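Local structure of UTP-glucose-1-phosphate uridylyltransferase 2 (Trypanosoma brucei, 3GUE) at residues 128-141 with 150-164. The protein probably catalyses the formation of UDP-glucose and diphosphate from UTP and alpha-D-glucose 1-phosphate. Residues are numbered along the deposited sequence; the frame is centred on the assembly and turned at random.
Sequences FMLMNSFSTSGETK and LYEVFDSDIELMQNR. With UPG (uridine-5'-diphosphate-glucose), chain C.
Ile-158 packs against two side chains of strand 128-132: its CD1 meets the edge of the Phe-128 ring, 3.8 Å from CD2, while its CG2 lies alongside CD1 of Leu-130. Next to it the Phe-154 ring is sandwiched. Lys-141 CB sits over one face, 4.0 Å from the ring centroid in a CH-pi contact, and CB of Glu-159 lies under the opposite face near the rim. On the other side of the strands, Met-131 crosses Leu-160 at an angle, its CG and SD against CD2, and Val-197 and Leu-198 of helix 194-201 pack on that leucine. Between these layers, strands 128-132 and 159-161 pair in parallel; the hydrogen-bond ladder starts at Ile-158 O, ending helix 154-158, and finishes at Gln-162 N, just beyond strand 159-161. Strand 159-161 forms the outer edge of the mixed central sheet of this GT-A-type nucleotidyltransferase, and the helices between the two strands make this a beta-alpha-beta crossover.

Gln-162 carries the pairing into the nucleotide site. Beyond CG its chain is extended (chi2 173°), and OE1 accepts N3-H of the UDP-glucose uracil at 2.7 Å; NE2 is hydrogen-bonded to Asp-193 and weakly to uracil O4. Met-131 CE lies 3.6 Å from uracil O2.

Toward the polar edge, Asn-132 ND2 approaches the anti lone pair of Glu-159 OE2 at 3.1 Å, nearly straight at 170°, with OE2 in the amide plane. Ser-137 OG also points at OE2, but implausibly close, so that bond's detail is doubtful. Asn-132 OD1 accepts from Asn-83, itself a UDP-glucose-binding residue, so both ends of the amide are fixed. The extended Lys-141 runs along Phe-154 to put NZ 2.8 Å from Asp-155 OD2 in a salt bridge. At the other end, Arg-164 CD lies over a face of the Phe-134 ring, 3.5 Å from CD2, and a water links Phe-134 N to Asn-163 O.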
ATOM      1  N   PHE A 128     -16.132   8.542  -5.833  1.00 27.12           N
ATOM      2  CA  PHE A 128     -14.798   8.484  -5.249  1.00 27.23           C
ATOM      3  C   PHE A 128     -14.875   8.396  -3.739  1.00 27.36           C
ATOM      4  O   PHE A 128     -15.651   9.124  -3.119  1.00 27.44           O
ATOM      5  CB  PHE A 128     -14.000   9.734  -5.611  1.00 27.55           C
ATOM      6  CG  PHE A 128     -12.614   9.798  -4.978  1.00 28.67           C
ATOM      7  CD1 PHE A 128     -11.559   9.014  -5.465  1.00 30.06           C
ATOM      8  CD2 PHE A 128     -12.358  10.672  -3.919  1.00 29.68           C
ATOM      9  CE1 PHE A 128     -10.281   9.086  -4.883  1.00 29.28           C
ATOM     10  CE2 PHE A 128     -11.049  10.763  -3.332  1.00 29.18           C
ATOM     11  CZ  PHE A 128     -10.030   9.980  -3.816  1.00 29.20           C
ATOM     12  N   MET A 129     -14.018   7.551  -3.164  1.00 27.16           N
ATOM     13  CA  MET A 129     -14.014   7.267  -1.733  1.00 27.46           C
ATOM     14  C   MET A 129     -12.569   7.130  -1.268  1.00 27.20           C
ATOM     15  O   MET A 129     -11.681   6.817  -2.053  1.00 26.94           O
ATOM     16  CB  MET A 129     -14.785   5.971  -1.430  1.00 27.23           C
ATOM     17  CG  MET A 129     -16.316   6.069  -1.529  1.00 28.29           C
ATOM     18  SD  MET A 129     -17.217   4.592  -0.953  1.00 29.40           S
ATOM     19  CE  MET A 129     -16.763   3.435  -2.220  1.00 28.98           C
ATOM     20  N   LEU A 130     -12.358   7.387   0.006  1.00 26.20           N
ATOM     21  CA  LEU A 130     -11.063   7.245   0.638  1.00 26.14           C
ATOM     22  C   LEU A 130     -11.356   6.408   1.884  1.00 26.20           C
ATOM     23  O   LEU A 130     -12.245   6.726   2.689  1.00 26.67           O
ATOM     24  CB  LEU A 130     -10.495   8.636   1.000  1.00 26.34           C
ATOM     25  CG  LEU A 130      -9.858   9.565  -0.050  1.00 24.88           C
ATOM     26  CD1 LEU A 130      -9.996  10.990   0.441  1.00 24.62           C
ATOM     27  CD2 LEU A 130      -8.356   9.262  -0.294  1.00 23.29           C
ATOM     28  N   MET A 131     -10.658   5.290   2.005  1.00 26.90           N
ATOM     29  CA  MET A 131     -10.780   4.486   3.195  1.00 26.65           C
ATOM     30  C   MET A 131      -9.829   5.027   4.247  1.00 26.31           C
ATOM     31  O   MET A 131      -8.592   4.892   4.137  1.00 24.77           O
ATOM     32  CB  MET A 131     -10.504   3.017   2.918  1.00 26.79           C
ATOM     33  CG  MET A 131     -10.841   2.109   4.110  1.00 25.77           C
ATOM     34  SD  MET A 131     -10.822   0.370   3.700  1.00 27.36           S
ATOM     35  CE  MET A 131      -9.070  -0.057   3.911  1.00 24.76           C
ATOM     36  N   ASN A 132     -10.430   5.599   5.287  1.00 26.55           N
ATOM     37  CA  ASN A 132      -9.686   6.204   6.385  1.00 26.91           C
ATOM     38  C   ASN A 132      -9.762   5.341   7.635  1.00 26.73           C
ATOM     39  O   ASN A 132     -10.619   4.497   7.730  1.00 28.39           O
ATOM     40  CB  ASN A 132     -10.169   7.643   6.621  1.00 27.22           C
ATOM     41  CG  ASN A 132     -10.043   8.532   5.351  1.00 27.72           C
ATOM     42  OD1 ASN A 132      -9.179   8.316   4.529  1.00 29.72           O
ATOM     43  ND2 ASN A 132     -10.916   9.502   5.208  1.00 28.84           N
ATOM     44  N   SER A 133      -8.800   5.496   8.540  1.00 26.89           N
ATOM     45  CA  SER A 133      -8.828   4.870   9.861  1.00 25.60           C
ATOM     46  C   SER A 133      -8.966   5.964  10.934  1.00 25.97           C
ATOM     47  O   SER A 133      -8.980   7.162  10.607  1.00 25.48           O
ATOM     48  CB  SER A 133      -7.519   4.115  10.088  1.00 25.09           C
ATOM     49  OG  SER A 133      -6.434   5.045  10.134  1.00 24.53           O
ATOM     50  N   PHE A 134      -9.041   5.551  12.207  1.00 26.10           N
ATOM     51  CA  PHE A 134      -9.092   6.488  13.331  1.00 26.75           C
ATOM     52  C   PHE A 134      -7.910   7.485  13.294  1.00 27.05           C
ATOM     53  O   PHE A 134      -8.055   8.635  13.720  1.00 27.38           O
ATOM     54  CB  PHE A 134      -9.185   5.741  14.697  1.00 26.81           C
ATOM     55  CG  PHE A 134      -7.931   4.951  15.073  1.00 27.45           C
ATOM     56  CD1 PHE A 134      -7.024   5.448  16.018  1.00 28.50           C
ATOM     57  CD2 PHE A 134      -7.670   3.698  14.502  1.00 26.47           C
ATOM     58  CE1 PHE A 134      -5.862   4.728  16.354  1.00 27.59           C
ATOM     59  CE2 PHE A 134      -6.515   2.966  14.841  1.00 25.55           C
ATOM     60  CZ  PHE A 134      -5.616   3.484  15.764  1.00 27.09           C
ATOM     61  N   SER A 135      -6.771   7.038  12.759  1.00 26.50           N
ATOM     62  CA  SER A 135      -5.508   7.794  12.740  1.00 27.79           C
ATOM     63  C   SER A 135      -5.379   8.795  11.575  1.00 25.96           C
ATOM     64  O   SER A 135      -4.567   9.724  11.622  1.00 25.64           O
ATOM     65  CB  SER A 135      -4.329   6.822  12.651  1.00 27.93           C
ATOM     66  OG  SER A 135      -4.168   6.052  13.833  1.00 33.33           O
ATOM     67  N   THR A 136      -6.183   8.598  10.538  1.00 24.38           N
ATOM     68  CA  THR A 136      -6.047   9.388   9.327  1.00 23.73           C
ATOM     69  C   THR A 136      -7.264  10.254   8.992  1.00 23.95           C
ATOM     70  O   THR A 136      -7.132  11.223   8.241  1.00 25.11           O
ATOM     71  CB  THR A 136      -5.712   8.515   8.081  1.00 22.95           C
ATOM     72  OG1 THR A 136      -6.858   7.776   7.694  1.00 24.77           O
ATOM     73  CG2 THR A 136      -4.559   7.571   8.321  1.00 20.30           C
ATOM     74  N   SER A 137      -8.430   9.927   9.543  1.00 24.27           N
ATOM     75  CA  SER A 137      -9.685  10.575   9.159  1.00 24.90           C
ATOM     76  C   SER A 137      -9.736  12.101   9.335  1.00 25.80           C
ATOM     77  O   SER A 137     -10.069  12.827   8.384  1.00 25.94           O
ATOM     78  CB  SER A 137     -10.851   9.940   9.921  1.00 24.37           C
ATOM     79  OG  SER A 137     -12.050  10.676   9.685  1.00 26.89           O
ATOM     80  N   GLY A 138      -9.441  12.569  10.557  1.00 25.95           N
ATOM     81  CA  GLY A 138      -9.489  14.001  10.914  1.00 25.76           C
ATOM     82  C   GLY A 138      -8.542  14.910  10.135  1.00 26.00           C
ATOM     83  O   GLY A 138      -8.942  15.987   9.652  1.00 25.51           O
ATOM     84  N   GLU A 139      -7.269  14.517  10.073  1.00 26.20           N
ATOM     85  CA  GLU A 139      -6.262  15.221   9.272  1.00 26.36           C
ATOM     86  C   GLU A 139      -6.582  15.273   7.781  1.00 25.54           C
ATOM     87  O   GLU A 139      -6.330  16.294   7.123  1.00 24.44           O
ATOM     88  CB  GLU A 139      -4.874  14.582   9.452  1.00 27.07           C
ATOM     89  CG  GLU A 139      -4.150  15.054  10.680  1.00 30.10           C
ATOM     90  CD  GLU A 139      -2.670  14.870  10.564  1.00 35.13           C
ATOM     91  OE1 GLU A 139      -2.086  14.252  11.485  1.00 39.42           O
ATOM     92  OE2 GLU A 139      -2.078  15.341   9.560  1.00 36.56           O
ATOM     93  N   THR A 140      -7.076  14.152   7.250  1.00 25.52           N
ATOM     94  CA  THR A 140      -7.509  14.050   5.864  1.00 24.86           C
ATOM     95  C   THR A 140      -8.697  14.967   5.594  1.00 24.99           C
ATOM     96  O   THR A 140      -8.699  15.728   4.607  1.00 23.89           O
ATOM     97  CB  THR A 140      -7.893  12.571   5.456  1.00 24.22           C
ATOM     98  OG1 THR A 140      -6.762  11.723   5.605  1.00 23.43           O
ATOM     99  CG2 THR A 140      -8.314  12.491   4.028  1.00 25.42           C
ATOM    100  N   LYS A 141      -9.703  14.912   6.476  1.00 24.67           N
ATOM    101  CA  LYS A 141     -10.867  15.776   6.330  1.00 24.23           C
ATOM    102  C   LYS A 141     -10.445  17.242   6.309  1.00 25.32           C
ATOM    103  O   LYS A 141     -10.855  17.984   5.410  1.00 24.84           O
ATOM    104  CB  LYS A 141     -11.907  15.544   7.439  1.00 24.63           C
ATOM    105  CG  LYS A 141     -13.195  16.332   7.195  1.00 22.73           C
ATOM    106  CD  LYS A 141     -14.324  15.979   8.162  1.00 23.52           C
ATOM    107  CE  LYS A 141     -15.501  16.828   7.857  1.00 24.84           C
ATOM    108  NZ  LYS A 141     -16.740  16.222   8.400  1.00 24.69           N
ATOM    109  N   LEU A 150     -14.815  17.955  -2.879  1.00 28.89           N
ATOM    110  CA  LEU A 150     -14.678  16.781  -2.020  1.00 29.15           C
ATOM    111  C   LEU A 150     -15.154  17.050  -0.585  1.00 28.30           C
ATOM    112  O   LEU A 150     -15.916  16.247  -0.030  1.00 28.37           O
ATOM    113  CB  LEU A 150     -13.230  16.279  -2.034  1.00 28.28           C
ATOM    114  CG  LEU A 150     -12.643  15.999  -3.434  1.00 29.37           C
ATOM    115  CD1 LEU A 150     -11.215  15.513  -3.335  1.00 31.14           C
ATOM    116  CD2 LEU A 150     -13.512  14.992  -4.238  1.00 32.42           C
ATOM    117  N   TYR A 151     -14.719  18.170  -0.007  1.00 28.03           N
ATOM    118  CA  TYR A 151     -15.045  18.528   1.397  1.00 27.34           C
ATOM    119  C   TYR A 151     -16.547  18.561   1.713  1.00 27.41           C
ATOM    120  O   TYR A 151     -16.976  18.002   2.733  1.00 25.76           O
ATOM    121  CB  TYR A 151     -14.402  19.860   1.806  1.00 28.24           C
ATOM    122  CG  TYR A 151     -14.517  20.127   3.288  1.00 28.45           C
ATOM    123  CD1 TYR A 151     -13.628  19.528   4.193  1.00 29.27           C
ATOM    124  CD2 TYR A 151     -15.546  20.932   3.797  1.00 29.47           C
ATOM    125  CE1 TYR A 151     -13.755  19.733   5.565  1.00 29.57           C
ATOM    126  CE2 TYR A 151     -15.677  21.152   5.179  1.00 30.46           C
ATOM    127  CZ  TYR A 151     -14.772  20.543   6.047  1.00 29.00           C
ATOM    128  OH  TYR A 151     -14.876  20.744   7.407  1.00 30.07           O
ATOM    129  N   GLU A 152     -17.332  19.198   0.839  1.00 26.95           N
ATOM    130  CA  GLU A 152     -18.768  19.375   1.072  1.00 28.42           C
ATOM    131  C   GLU A 152     -19.563  18.059   1.059  1.00 27.96           C
ATOM    132  O   GLU A 152     -20.731  18.018   1.489  1.00 28.39           O
ATOM    133  CB  GLU A 152     -19.361  20.397   0.096  1.00 27.52           C
ATOM    134  CG  GLU A 152     -18.696  21.791   0.180  1.00 30.09           C
ATOM    135  CD  GLU A 152     -19.121  22.784  -0.937  1.00 31.77           C
ATOM    136  OE1 GLU A 152     -19.713  22.341  -1.963  1.00 35.48           O
ATOM    137  OE2 GLU A 152     -18.866  24.013  -0.769  1.00 32.78           O
ATOM    138  N   VAL A 153     -18.932  16.986   0.574  1.00 27.89           N
ATOM    139  CA  VAL A 153     -19.547  15.638   0.564  1.00 27.67           C
ATOM    140  C   VAL A 153     -18.638  14.569   1.204  1.00 27.35           C
ATOM    141  O   VAL A 153     -18.859  13.359   1.044  1.00 28.22           O
ATOM    142  CB  VAL A 153     -20.006  15.198  -0.861  1.00 26.78           C
ATOM    143  CG1 VAL A 153     -21.066  16.145  -1.384  1.00 27.60           C
ATOM    144  CG2 VAL A 153     -18.825  15.111  -1.835  1.00 27.42           C
ATOM    145  N   PHE A 154     -17.637  15.021   1.960  1.00 27.15           N
ATOM    146  CA  PHE A 154     -16.705  14.127   2.640  1.00 26.27           C
ATOM    147  C   PHE A 154     -17.390  13.087   3.572  1.00 26.71           C
ATOM    148  O   PHE A 154     -17.202  11.881   3.385  1.00 25.96           O
ATOM    149  CB  PHE A 154     -15.637  14.937   3.386  1.00 26.95           C
ATOM    150  CG  PHE A 154     -14.610  14.088   4.049  1.00 25.20           C
ATOM    151  CD1 PHE A 154     -13.503  13.660   3.343  1.00 25.70           C
ATOM    152  CD2 PHE A 154     -14.783  13.664   5.366  1.00 24.68           C
ATOM    153  CE1 PHE A 154     -12.552  12.858   3.936  1.00 25.87           C
ATOM    154  CE2 PHE A 154     -13.805  12.847   5.992  1.00 23.02           C
ATOM    155  CZ  PHE A 154     -12.721  12.434   5.267  1.00 26.74           C
ATOM    156  N   ASP A 155     -18.169  13.535   4.552  1.00 26.52           N
ATOM    157  CA  ASP A 155     -18.861  12.599   5.434  1.00 27.37           C
ATOM    158  C   ASP A 155     -19.861  11.688   4.680  1.00 27.60           C
ATOM    159  O   ASP A 155     -19.828  10.467   4.834  1.00 27.70           O
ATOM    160  CB  ASP A 155     -19.582  13.323   6.586  1.00 27.39           C
ATOM    161  CG  ASP A 155     -18.627  13.912   7.636  1.00 29.55           C
ATOM    162  OD1 ASP A 155     -17.415  13.562   7.694  1.00 28.79           O
ATOM    163  OD2 ASP A 155     -19.119  14.744   8.431  1.00 31.27           O
ATOM    164  N   SER A 156     -20.724  12.273   3.849  1.00 27.59           N
ATOM    165  CA  SER A 156     -21.821  11.507   3.226  1.00 28.08           C
ATOM    166  C   SER A 156     -21.397  10.600   2.058  1.00 28.44           C
ATOM    167  O   SER A 156     -21.972   9.525   1.869  1.00 28.22           O
ATOM    168  CB  SER A 156     -22.927  12.442   2.758  1.00 28.47           C
ATOM    169  OG  SER A 156     -22.426  13.387   1.841  1.00 26.68           O
ATOM    170  N   ASP A 157     -20.397  11.029   1.278  1.00 28.41           N
ATOM    171  CA  ASP A 157     -20.012  10.288   0.064  1.00 28.28           C
ATOM    172  C   ASP A 157     -18.562   9.738   0.049  1.00 27.73           C
ATOM    173  O   ASP A 157     -18.342   8.579  -0.311  1.00 28.16           O
ATOM    174  CB  ASP A 157     -20.304  11.142  -1.182  1.00 28.42           C
ATOM    175  CG  ASP A 157     -21.804  11.351  -1.415  1.00 30.20           C
ATOM    176  OD1 ASP A 157     -22.441  12.163  -0.702  1.00 27.93           O
ATOM    177  OD2 ASP A 157     -22.345  10.711  -2.343  1.00 32.76           O
ATOM    178  N   ILE A 158     -17.604  10.544   0.498  1.00 26.40           N
ATOM    179  CA  ILE A 158     -16.191  10.253   0.296  1.00 26.05           C
ATOM    180  C   ILE A 158     -15.628   9.254   1.317  1.00 25.28           C
ATOM    181  O   ILE A 158     -14.984   8.276   0.940  1.00 25.03           O
ATOM    182  CB  ILE A 158     -15.342  11.576   0.305  1.00 26.43           C
ATOM    183  CG1 ILE A 158     -15.844  12.576  -0.764  1.00 26.89           C
ATOM    184  CG2 ILE A 158     -13.851  11.303   0.229  1.00 24.87           C
ATOM    185  CD1 ILE A 158     -15.187  12.438  -2.143  1.00 28.98           C
ATOM    186  N   GLU A 159     -15.895   9.471   2.604  1.00 24.09           N
ATOM    187  CA  GLU A 159     -15.233   8.659   3.602  1.00 23.81           C
ATOM    188  C   GLU A 159     -15.798   7.256   3.698  1.00 23.76           C
ATOM    189  O   GLU A 159     -17.023   7.074   3.703  1.00 23.91           O
ATOM    190  CB  GLU A 159     -15.248   9.310   4.990  1.00 23.98           C
ATOM    191  CG  GLU A 159     -14.272   8.616   5.945  1.00 23.77           C
ATOM    192  CD  GLU A 159     -14.062   9.393   7.244  1.00 22.65           C
ATOM    193  OE1 GLU A 159     -15.042   9.665   7.938  1.00 24.15           O
ATOM    194  OE2 GLU A 159     -12.900   9.698   7.564  1.00 21.16           O
ATOM    195  N   LEU A 160     -14.883   6.295   3.799  1.00 23.52           N
ATOM    196  CA  LEU A 160     -15.197   4.926   4.208  1.00 24.98           C
ATOM    197  C   LEU A 160     -14.340   4.669   5.433  1.00 25.33           C
ATOM    198  O   LEU A 160     -13.125   4.489   5.325  1.00 27.13           O
ATOM    199  CB  LEU A 160     -14.891   3.919   3.084  1.00 23.75           C
ATOM    200  CG  LEU A 160     -15.331   2.458   3.290  1.00 24.39           C
ATOM    201  CD1 LEU A 160     -16.844   2.228   3.101  1.00 23.97           C
ATOM    202  CD2 LEU A 160     -14.556   1.562   2.396  1.00 23.91           C
ATOM    203  N   MET A 161     -14.960   4.687   6.606  1.00 26.64           N
ATOM    204  CA  MET A 161     -14.227   4.496   7.843  1.00 26.38           C
ATOM    205  C   MET A 161     -14.053   3.006   8.103  1.00 26.16           C
ATOM    206  O   MET A 161     -15.016   2.260   8.195  1.00 25.45           O
ATOM    207  CB  MET A 161     -14.926   5.180   9.048  1.00 27.04           C
ATOM    208  CG  MET A 161     -14.075   5.122  10.336  1.00 26.81           C
ATOM    209  SD  MET A 161     -12.684   6.289  10.311  1.00 30.35           S
ATOM    210  CE  MET A 161     -13.537   7.835  10.413  1.00 30.57           C
ATOM    211  N   GLN A 162     -12.805   2.580   8.190  1.00 26.36           N
ATOM    212  CA  GLN A 162     -12.531   1.201   8.471  1.00 26.58           C
ATOM    213  C   GLN A 162     -12.572   0.968   9.984  1.00 26.87           C
ATOM    214  O   GLN A 162     -12.855   1.876  10.776  1.00 26.92           O
ATOM    215  CB  GLN A 162     -11.204   0.756   7.831  1.00 26.56           C
ATOM    216  CG  GLN A 162      -9.922   1.302   8.472  1.00 26.90           C
ATOM    217  CD  GLN A 162      -8.691   0.658   7.850  1.00 27.45           C
ATOM    218  OE1 GLN A 162      -7.857   1.334   7.250  1.00 24.20           O
ATOM    219  NE2 GLN A 162      -8.612  -0.656   7.934  1.00 25.41           N
ATOM    220  N   ASN A 163     -12.341  -0.271  10.366  1.00 27.49           N
ATOM    221  CA  ASN A 163     -12.330  -0.681  11.744  1.00 27.40           C
ATOM    222  C   ASN A 163     -10.967  -0.439  12.384  1.00 27.43           C
ATOM    223  O   ASN A 163     -10.017  -0.000  11.725  1.00 28.09           O
ATOM    224  CB  ASN A 163     -12.672  -2.167  11.808  1.00 27.22           C
ATOM    225  CG  ASN A 163     -13.995  -2.491  11.125  1.00 28.49           C
ATOM    226  OD1 ASN A 163     -14.068  -3.376  10.263  1.00 29.82           O
ATOM    227  ND2 ASN A 163     -15.044  -1.779  11.511  1.00 26.04           N
ATOM    228  N   ARG A 164     -10.929  -0.651  13.692  1.00 27.81           N
ATOM    229  CA  ARG A 164      -9.690  -0.737  14.472  1.00 28.10           C
ATOM    230  C   ARG A 164      -9.731  -1.918  15.423  1.00 27.63           C
ATOM    231  O   ARG A 164     -10.811  -2.349  15.874  1.00 28.35           O
ATOM    232  CB  ARG A 164      -9.366   0.547  15.225  1.00 27.23           C
ATOM    233  CG  ARG A 164     -10.476   1.123  16.081  1.00 30.75           C
ATOM    234  CD  ARG A 164      -9.909   2.305  16.865  1.00 33.21           C
ATOM    235  NE  ARG A 164     -10.723   2.659  18.029  1.00 38.47           N
ATOM    236  CZ  ARG A 164     -10.364   3.584  18.922  1.00 38.97           C
ATOM    237  NH1 ARG A 164      -9.219   4.248  18.771  1.00 39.41           N
ATOM    238  NH2 ARG A 164     -11.151   3.858  19.956  1.00 40.47           N
TER
HETATM  239  N1  UPG C 484      -3.870   0.913   4.530  1.00 21.25           N
HETATM  240  C2  UPG C 484      -5.212   1.044   4.939  1.00 21.84           C
HETATM  241  N3  UPG C 484      -5.606   0.331   6.058  1.00 23.09           N
HETATM  242  C4  UPG C 484      -4.759  -0.485   6.769  1.00 23.06           C
HETATM  243  C5  UPG C 484      -3.429  -0.636   6.358  1.00 23.85           C
HETATM  244  C6  UPG C 484      -2.973   0.053   5.239  1.00 22.35           C
HETATM  245  O2  UPG C 484      -6.051   1.771   4.386  1.00 19.71           O
HETATM  246  O4  UPG C 484      -5.219  -1.061   7.764  1.00 21.14           O
HETATM  247  C1C UPG C 484      -3.391   1.659   3.321  1.00 20.87           C
HETATM  248  C2C UPG C 484      -2.086   2.459   3.373  1.00 19.46           C
HETATM  249  O2C UPG C 484      -2.301   3.749   3.963  1.00 17.26           O
HETATM  250  C3C UPG C 484      -1.798   2.586   1.879  1.00 19.19           C
HETATM  251  C4C UPG C 484      -2.220   1.225   1.349  1.00 18.49           C
HETATM  252  O4C UPG C 484      -3.147   0.660   2.315  1.00 16.57           O
HETATM  253  O3C UPG C 484      -2.667   3.570   1.320  1.00 20.36           O
HETATM  254  C5C UPG C 484      -1.006   0.246   1.233  1.00 17.44           C
HETATM  255  O5C UPG C 484      -0.459  -0.128   2.469  1.00 15.94           O
HETATM  256  PA  UPG C 484       1.138  -0.250   2.668  1.00 18.72           P
HETATM  257  O1A UPG C 484       1.693   1.002   2.080  1.00 20.56           O
HETATM  258  O2A UPG C 484       1.490  -0.620   4.044  1.00 20.57           O
HETATM  259  O3A UPG C 484       1.508  -1.479   1.638  1.00 19.64           O
HETATM  260  PB  UPG C 484       1.549  -3.071   1.973  1.00 21.38           P
HETATM  261  O1B UPG C 484       0.264  -3.442   2.590  1.00 17.81           O
HETATM  262  O2B UPG C 484       2.832  -3.447   2.645  1.00 17.01           O
HETATM  263  O3B UPG C 484       1.701  -3.625   0.474  1.00 17.61           O
HETATM  264  C1' UPG C 484       0.592  -3.420  -0.476  1.00 17.06           C
HETATM  265  C2' UPG C 484       0.099  -4.779  -0.955  1.00 20.54           C
HETATM  266  C3' UPG C 484       1.285  -5.506  -1.576  1.00 20.13           C
HETATM  267  C4' UPG C 484       1.806  -4.684  -2.766  1.00 19.24           C
HETATM  268  C5' UPG C 484       2.195  -3.256  -2.303  1.00 20.96           C
HETATM  269  C6' UPG C 484       2.404  -2.353  -3.491  1.00 20.78           C
HETATM  270  O2' UPG C 484      -0.423  -5.559   0.136  1.00 22.23           O
HETATM  271  O3' UPG C 484       0.887  -6.816  -1.941  1.00 17.24           O
HETATM  272  O4' UPG C 484       2.926  -5.320  -3.361  1.00 20.50           O
HETATM  273  O5' UPG C 484       1.143  -2.612  -1.534  1.00 19.65           O
HETATM  274  O6' UPG C 484       3.115  -1.186  -3.074  1.00 20.23           O
HETATM  275  O   HOH W   1      -9.807   2.683  12.348  1.00 23.01           O